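Local coordinates for protein inactive glucansucrase (Lactobacillus reuteri, PDB 5JBD) that belongs to glycosyl hydrolase family 70, is built round a circularly permuted beta/alpha barrel and carries a bound calcium ion, at residues P81-M84 with Y85-S89; N309-N312 with A313-L317; Y565-L568 with I569-T572. All coordinates share one frame; numbering follows the deposited sequence. Where two conformers were deposited one is given.

Interaction 1: residues P81-M84 with Y85-S89; sequences PLLM and YIWPS
Ile-86 settles against Leu-82, one turn earlier in the chain, its side chain lying alongside the leucine and pointing the same way. From CB outward, the isoleucine tracks its partner: CB passes 4.1 Å from Leu-82 O, CG1 comes within 3.4 Å of that same oxygen, and CD1 ends near both CB and CD2 of Leu-82. A chi1 of 60° places CG1 between the backbone N and the carbonyl carbon, and this brings the longer branch back over the turn. The oxygen beneath it is gripped twice. Ile-86 N donates to Leu-82 O at 2.8 Å, almost in line with the carbonyl, whereas Tyr-85 N reaches the same atom at 2.9 Å from well above the carbonyl plane. The first bond spans four residues and the second three, so the chain closes with one alpha-like and one 3-10 bond.

Leu-83 and Met-84 meet the two aromatic residues, Trp-87 and Tyr-85. Leu-83 CD2 touches Trp-87 CD1 at 3.8 Å, the two side chains crossing at a slant, and the indole NE1 lies 2.8 Å from Leu-83 O. Met-84 CB packs on CD2 of the neighbouring Tyr-85, whose ring also presents its edge to Pro-81 O and meets Tyr-59 edge-to-face. Flexible methionine fits well here, since its chain, bent at chi3, touches Leu-153 of helix 151-162 and Ile-140 of helix 126-147. Met-84 O is taken by Arg-137 of the latter helix. Apolar and aromatic types suit so buried a place, while Ser-89, with OG bonded to Val-92 N, suits its duty at a helix start. Residues 82-84 thus form a 3-10 turn that leads from strand 80-81 to the serine N-cap of helix 90-101.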
loop_
_atom_site.group_PDB
_atom_site.type_symbol
_atom_site.label_atom_id
_atom_site.label_comp_id
_atom_site.label_asym_id
_atom_site.label_seq_id
_atom_site.Cartn_x
_atom_site.Cartn_y
_atom_site.Cartn_z
ATOM N N PRO A 81 30.772 15.252 17.977
ATOM C CA PRO A 81 29.796 14.241 18.338
ATOM C C PRO A 81 29.778 14.009 19.844
ATOM O O PRO A 81 30.849 13.940 20.489
ATOM C CB PRO A 81 30.293 13.001 17.596
ATOM C CG PRO A 81 31.760 13.196 17.506
ATOM C CD PRO A 81 31.942 14.660 17.293
ATOM N N LEU A 82 28.573 13.899 20.394
ATOM C CA LEU A 82 28.391 13.645 21.824
ATOM C C LEU A 82 29.086 12.349 22.278
ATOM O O LEU A 82 29.582 12.273 23.412
ATOM C CB LEU A 82 26.903 13.654 22.193
ATOM C CG LEU A 82 26.221 15.033 22.254
ATOM C CD1 LEU A 82 24.701 14.935 22.180
ATOM C CD2 LEU A 82 26.645 15.780 23.506
ATOM N N LEU A 83 29.178 11.355 21.384
ATOM C CA LEU A 83 29.810 10.065 21.711
ATOM C C LEU A 83 31.310 10.097 21.967
ATOM O O LEU A 83 31.863 9.084 22.400
ATOM C CB LEU A 83 29.494 9.001 20.640
ATOM C CG LEU A 83 28.129 8.345 20.833
ATOM C CD1 LEU A 83 27.683 7.669 19.539
ATOM C CD2 LEU A 83 28.121 7.377 22.016
ATOM N N MET A 84 31.972 11.220 21.686
ATOM C CA MET A 84 33.348 11.459 22.160
ATOM C C MET A 84 33.430 11.758 23.663
ATOM O O MET A 84 34.521 11.634 24.248
ATOM C CB MET A 84 33.978 12.658 21.431
ATOM C CG MET A 84 34.517 12.343 20.059
ATOM S SD MET A 84 34.965 13.851 19.201
ATOM C CE MET A 84 36.434 14.365 20.093
ATOM N N TYR A 85 32.310 12.213 24.248
ATOM C CA TYR A 85 32.251 12.710 25.634
ATOM C C TYR A 85 31.302 11.958 26.570
ATOM O O TYR A 85 31.559 11.924 27.776
ATOM C CB TYR A 85 31.812 14.179 25.641
ATOM C CG TYR A 85 32.735 15.122 24.900
ATOM C CD1 TYR A 85 33.797 15.754 25.542
ATOM C CD2 TYR A 85 32.523 15.407 23.557
ATOM C CE1 TYR A 85 34.623 16.637 24.854
ATOM C CE2 TYR A 85 33.348 16.285 22.858
ATOM C CZ TYR A 85 34.393 16.899 23.510
ATOM O OH TYR A 85 35.233 17.755 22.828
ATOM N N ILE A 86 30.188 11.418 26.047
ATOM C CA ILE A 86 29.178 10.732 26.863
ATOM C C ILE A 86 28.746 9.407 26.246
ATOM O O ILE A 86 28.777 9.236 25.022
ATOM C CB ILE A 86 27.920 11.603 27.107
ATOM C CG1 ILE A 86 27.222 11.991 25.795
ATOM C CG2 ILE A 86 28.290 12.861 27.876
ATOM C CD1 ILE A 86 25.873 12.642 26.000
ATOM N N TRP A 87 28.335 8.477 27.113
ATOM C CA TRP A 87 27.925 7.118 26.720
ATOM C C TRP A 87 26.799 6.636 27.641
ATOM O O TRP A 87 26.706 7.087 28.781
ATOM C CB TRP A 87 29.109 6.146 26.800
ATOM C CG TRP A 87 30.301 6.657 26.061
ATOM C CD1 TRP A 87 30.596 6.444 24.758
ATOM C CD2 TRP A 87 31.327 7.510 26.573
ATOM N NE1 TRP A 87 31.750 7.092 24.420
ATOM C CE2 TRP A 87 32.225 7.759 25.516
ATOM C CE3 TRP A 87 31.572 8.089 27.820
ATOM C CZ2 TRP A 87 33.354 8.567 25.661
ATOM C CZ3 TRP A 87 32.703 8.890 27.976
ATOM C CH2 TRP A 87 33.585 9.120 26.898
ATOM N N PRO A 88 25.932 5.733 27.145
ATOM C CA PRO A 88 24.894 5.150 28.007
ATOM C C PRO A 88 25.423 4.280 29.150
ATOM O O PRO A 88 24.698 4.072 30.124
ATOM C CB PRO A 88 24.050 4.308 27.044
ATOM C CG PRO A 88 24.916 4.069 25.854
ATOM C CD PRO A 88 25.853 5.235 25.760
ATOM N N SER A 89 26.656 3.780 29.038
ATOM C CA SER A 89 27.252 2.933 30.077
ATOM C C SER A 89 28.761 2.841 29.952
ATOM O O SER A 89 29.336 3.216 28.924
ATOM C CB SER A 89 26.674 1.515 29.974
ATOM O OG SER A 89 27.048 0.914 28.740
#

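Interaction 2: residues N309-N312 with A313-L317; sequences NPQN and ANDHL
His-316 brings the edge of its ring to Asn-312, CD2 lying 3.2 Å from Asn-312 O near the ring plane, and its backbone N makes a weak bond to that oxygen. An imidazole suits this position because it can stack on Tyr-304 while ND1 hydrogen-bonds Asp-278 O, which fixes the rotation of the ring. Asn-314 leans back over the preceding turn, its CG 3.1 Å from Pro-310 O, while Phe-641 and Leu-647 pack against its side chain.

The turn belongs to the short helix 310-315, which follows helix 291-304 in the beta-alpha-beta connection between barrel strands 279-282 and 319-320. Pro-310 occupies its first turn, where a residue without an N-H costs no bond, and its oxygen accepts Asn-314 N at 2.9 Å. Asn-309, at the N-cap, uses its carbonyl to take Ala-313 N nearly in line at 3.0 Å. Asn-312 ND2 reaches outside the turn to His-305 O. Ala-313 CB lies 3.7 Å from Asn-309 O, and so small a methyl suits a buried position.

Gln-311 and Asp-315 approach each other one turn apart. The glutamine starts extended, CG anti to the backbone N, and then folds at chi2 (62°), which turns its chain toward the aspartate; the orientation of its amide is doubtful. Asp-315 leans the other way: with CG beside its own backbone N (chi1 -77°), the carboxylate is drawn back until CG stands 3.2 Å from Gln-311 O. That oxygen already receives Asp-315 N at 3.0 Å. Lys-743 touches the aspartate from strand 743-748, a basic neighbour that probably favours an acidic residue here.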
loop_
_atom_site.group_PDB
_atom_site.type_symbol
_atom_site.label_atom_id
_atom_site.label_comp_id
_atom_site.label_asym_id
_atom_site.label_seq_id
_atom_site.Cartn_x
_atom_site.Cartn_y
_atom_site.Cartn_z
ATOM N N ASN A 309 -29.984 7.397 -6.235
ATOM C CA ASN A 309 -29.881 7.855 -7.620
ATOM C C ASN A 309 -28.731 7.073 -8.284
ATOM O O ASN A 309 -27.575 7.512 -8.239
ATOM C CB ASN A 309 -29.637 9.377 -7.658
ATOM C CG ASN A 309 -30.752 10.168 -6.989
ATOM O OD1 ASN A 309 -31.922 10.000 -7.307
ATOM N ND2 ASN A 309 -30.388 11.036 -6.055
ATOM N N PRO A 310 -29.037 5.882 -8.842
ATOM C CA PRO A 310 -28.010 5.003 -9.423
ATOM C C PRO A 310 -27.113 5.642 -10.474
ATOM O O PRO A 310 -25.911 5.331 -10.514
ATOM C CB PRO A 310 -28.835 3.856 -10.027
ATOM C CG PRO A 310 -30.040 3.779 -9.154
ATOM C CD PRO A 310 -30.357 5.207 -8.823
ATOM N N GLN A 311 -27.664 6.549 -11.287
ATOM C CA GLN A 311 -26.856 7.241 -12.296
ATOM C C GLN A 311 -25.731 8.061 -11.648
ATOM O O GLN A 311 -24.574 7.996 -12.097
ATOM C CB GLN A 311 -27.737 8.134 -13.195
ATOM C CG GLN A 311 -27.013 8.872 -14.338
ATOM C CD GLN A 311 -26.357 7.942 -15.356
ATOM O OE1 GLN A 311 -25.126 7.906 -15.466
ATOM N NE2 GLN A 311 -27.169 7.168 -16.086
ATOM N N ASN A 312 -26.073 8.827 -10.606
ATOM C CA ASN A 312 -25.089 9.650 -9.908
ATOM C C ASN A 312 -24.103 8.781 -9.118
ATOM O O ASN A 312 -22.902 9.028 -9.142
ATOM C CB ASN A 312 -25.777 10.648 -8.960
ATOM C CG ASN A 312 -26.568 11.711 -9.692
ATOM O OD1 ASN A 312 -26.376 11.954 -10.889
ATOM N ND2 ASN A 312 -27.425 12.390 -8.963
ATOM N N ALA A 313 -24.612 7.763 -8.427
ATOM C CA ALA A 313 -23.745 6.849 -7.668
ATOM C C ALA A 313 -22.709 6.173 -8.587
ATOM O O ALA A 313 -21.511 6.202 -8.311
ATOM C CB ALA A 313 -24.571 5.799 -6.938
ATOM N N ASN A 314 -23.179 5.632 -9.695
ATOM C CA ASN A 314 -22.318 4.899 -10.646
ATOM C C ASN A 314 -21.309 5.811 -11.403
ATOM O O ASN A 314 -20.185 5.394 -11.671
ATOM C CB ASN A 314 -23.165 4.074 -11.623
ATOM C CG ASN A 314 -23.949 2.942 -10.935
ATOM O OD1 ASN A 314 -23.903 2.783 -9.716
ATOM N ND2 ASN A 314 -24.690 2.162 -11.727
ATOM N N ASP A 315 -21.706 7.049 -11.701
ATOM C CA ASP A 315 -20.775 8.056 -12.250
ATOM C C ASP A 315 -19.632 8.389 -11.279
ATOM O O ASP A 315 -18.579 8.883 -11.711
ATOM C CB ASP A 315 -21.507 9.346 -12.626
ATOM C CG ASP A 315 -22.290 9.244 -13.939
ATOM O OD1 ASP A 315 -22.102 8.292 -14.714
ATOM O OD2 ASP A 315 -23.125 10.134 -14.195
ATOM N N HIS A 316 -19.834 8.131 -9.982
ATOM C CA HIS A 316 -18.805 8.369 -8.963
ATOM C C HIS A 316 -18.397 7.064 -8.279
ATOM O O HIS A 316 -18.235 6.993 -7.060
ATOM C CB HIS A 316 -19.312 9.443 -7.984
ATOM C CG HIS A 316 -19.542 10.766 -8.646
ATOM N ND1 HIS A 316 -18.509 11.639 -8.933
ATOM C CD2 HIS A 316 -20.670 11.346 -9.131
ATOM C CE1 HIS A 316 -18.994 12.702 -9.552
ATOM N NE2 HIS A 316 -20.299 12.552 -9.682
ATOM N N LEU A 317 -18.193 6.029 -9.103
ATOM C CA LEU A 317 -17.869 4.694 -8.614
ATOM C C LEU A 317 -16.723 4.754 -7.640
ATOM O O LEU A 317 -15.681 5.320 -7.958
ATOM C CB LEU A 317 -17.489 3.773 -9.784
ATOM C CG LEU A 317 -17.452 2.272 -9.479
ATOM C CD1 LEU A 317 -18.840 1.741 -9.115
ATOM C CD2 LEU A 317 -16.860 1.507 -10.664
#

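Interaction 3: residues Y565-L568 with I569-T572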
loop_
_atom_site.group_PDB
_atom_site.type_symbol
_atom_site.label_atom_id
_atom_site.label_comp_id
_atom_site.label_asym_id
_atom_site.label_seq_id
_atom_site.Cartn_x
_atom_site.Cartn_y
_atom_site.Cartn_z
ATOM N N TYR A 565 -23.929 -19.685 -33.263
ATOM C CA TYR A 565 -22.935 -19.175 -32.313
ATOM C C TYR A 565 -21.543 -19.222 -32.924
ATOM O O TYR A 565 -21.188 -20.184 -33.613
ATOM C CB TYR A 565 -22.995 -19.972 -30.998
ATOM C CG TYR A 565 -24.126 -19.499 -30.140
ATOM C CD1 TYR A 565 -25.417 -19.938 -30.361
ATOM C CD2 TYR A 565 -23.912 -18.520 -29.167
ATOM C CE1 TYR A 565 -26.466 -19.471 -29.604
ATOM C CE2 TYR A 565 -24.953 -18.034 -28.403
ATOM C CZ TYR A 565 -26.225 -18.510 -28.625
ATOM O OH TYR A 565 -27.254 -18.045 -27.867
ATOM N N ARG A 566 -20.768 -18.173 -32.677
ATOM C CA ARG A 566 -19.405 -18.079 -33.154
ATOM C C ARG A 566 -18.440 -18.617 -32.106
ATOM O O ARG A 566 -18.575 -18.334 -30.913
ATOM C CB ARG A 566 -19.056 -16.609 -33.467
ATOM C CG ARG A 566 -17.667 -16.435 -34.069
ATOM C CD ARG A 566 -17.490 -15.072 -34.723
ATOM N NE ARG A 566 -17.349 -13.979 -33.749
ATOM C CZ ARG A 566 -16.195 -13.464 -33.297
ATOM N NH1 ARG A 566 -15.005 -13.931 -33.689
ATOM N NH2 ARG A 566 -16.226 -12.455 -32.428
ATOM N N ASN A 567 -17.437 -19.343 -32.581
ATOM C CA ASN A 567 -16.372 -19.888 -31.754
ATOM C C ASN A 567 -15.368 -18.771 -31.460
ATOM O O ASN A 567 -14.374 -18.594 -32.177
ATOM C CB ASN A 567 -15.698 -21.046 -32.512
ATOM C CG ASN A 567 -14.761 -21.862 -31.647
ATOM O OD1 ASN A 567 -14.419 -21.480 -30.542
ATOM N ND2 ASN A 567 -14.338 -23.019 -32.170
ATOM N N LEU A 568 -15.627 -18.019 -30.397
ATOM C CA LEU A 568 -14.782 -16.870 -30.048
ATOM C C LEU A 568 -13.373 -17.277 -29.632
ATOM O O LEU A 568 -12.388 -16.699 -30.104
ATOM C CB LEU A 568 -15.410 -16.059 -28.920
ATOM C CG LEU A 568 -14.743 -14.701 -28.631
ATOM C CD1 LEU A 568 -15.224 -13.664 -29.629
ATOM C CD2 LEU A 568 -15.061 -14.249 -27.221
ATOM N N ILE A 569 -13.285 -18.224 -28.706
ATOM C CA ILE A 569 -12.008 -18.790 -28.266
ATOM C C ILE A 569 -12.175 -20.299 -28.134
ATOM O O ILE A 569 -13.153 -20.754 -27.557
ATOM C CB ILE A 569 -11.556 -18.239 -26.893
ATOM C CG1 ILE A 569 -11.436 -16.708 -26.928
ATOM C CG2 ILE A 569 -10.229 -18.879 -26.467
ATOM C CD1 ILE A 569 -11.101 -16.081 -25.590
ATOM N N ASP A 570 -11.200 -21.054 -28.635
ATOM C CA ASP A 570 -11.138 -22.507 -28.455
ATOM C C ASP A 570 -9.684 -22.882 -28.150
ATOM O O ASP A 570 -8.762 -22.105 -28.428
ATOM C CB ASP A 570 -11.656 -23.229 -29.710
ATOM C CG ASP A 570 -12.264 -24.622 -29.419
ATOM O OD1 ASP A 570 -12.033 -25.200 -28.335
ATOM O OD2 ASP A 570 -12.963 -25.152 -30.312
ATOM N N THR A 571 -9.485 -24.060 -27.563
ATOM C CA THR A 571 -8.153 -24.522 -27.164
ATOM C C THR A 571 -7.550 -25.432 -28.251
ATOM O O THR A 571 -8.261 -26.252 -28.837
ATOM C CB THR A 571 -8.214 -25.244 -25.798
ATOM O OG1 THR A 571 -8.833 -24.381 -24.829
ATOM C CG2 THR A 571 -6.846 -25.617 -25.305
ATOM N N THR A 572 -6.239 -25.280 -28.484
ATOM C CA THR A 572 -5.453 -26.144 -29.395
ATOM C C THR A 572 -4.308 -26.782 -28.615
ATOM O O THR A 572 -4.051 -26.412 -27.469
ATOM C CB THR A 572 -4.832 -25.343 -30.565
ATOM O OG1 THR A 572 -3.843 -24.444 -30.048
ATOM C CG2 THR A 572 -5.896 -24.569 -31.331
#
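Leu-568 and Ile-569 are consecutive residues of one strand, yet both face Val-615 on the neighbouring strand 612-618: a classic beta bulge. Both side chains can therefore turn to helix 483-496, Leu-568 to Thr-488 and Ala-492, Ile-569 to Leu-489, and they brush each other where Leu-568 CG stands 4.2 Å from Ile-569 CG1. Branched aliphatic types suit this buried seam between sheet and helix. Asn-567, just before the bulge, is the centre of an inverse gamma turn, so the strand kinks there as well. All this lies in strand 564-571 of an antiparallel sheet whose strand falls between barrel strands 460-464 and 652-654 in the chain, consistent with domain C of family 70 relatives.

On the other side of the kinked strand, Asn-567 ND2 donates to Asp-570 OD2 at 3.1 Å. OD2 lies near the amide plane of Asn-567 and is met on its anti side, tilted from the carboxylate plane. The two side chains cross at about a right angle; with CG anti to the backbone N (chi1 -169°), the asparagine amide is carried along the strand to Asp-570. ND2 also donates to Pro-586 O, while OD2 gathers Ser-583 OG and Asn-585 ND2. The other oxygen, Asp-570 OD1, takes Thr-571 N at 2.9 Å.

The three contacts are far-flung points of one chain. Interaction 1 lies on the opposite side of the chain's centre from the other two: its centre is about 63 Å from that of interaction 2 and about 76 Å from that of interaction 3. Interactions 2 and 3 are nearer neighbours, with nearest atoms about 23 Å apart, on the barrel and on the antiparallel sheet inserted into its chain. None supplies a ligand to the calcium ion held by Glu-237, Asp-243, Asn-287 and Asn-751, although Asn-287 sits between strand 279-282 and helix 291-304, shortly before residues 309-317. A sulfate ion lies about 6 Å from the Ile-86 side chain.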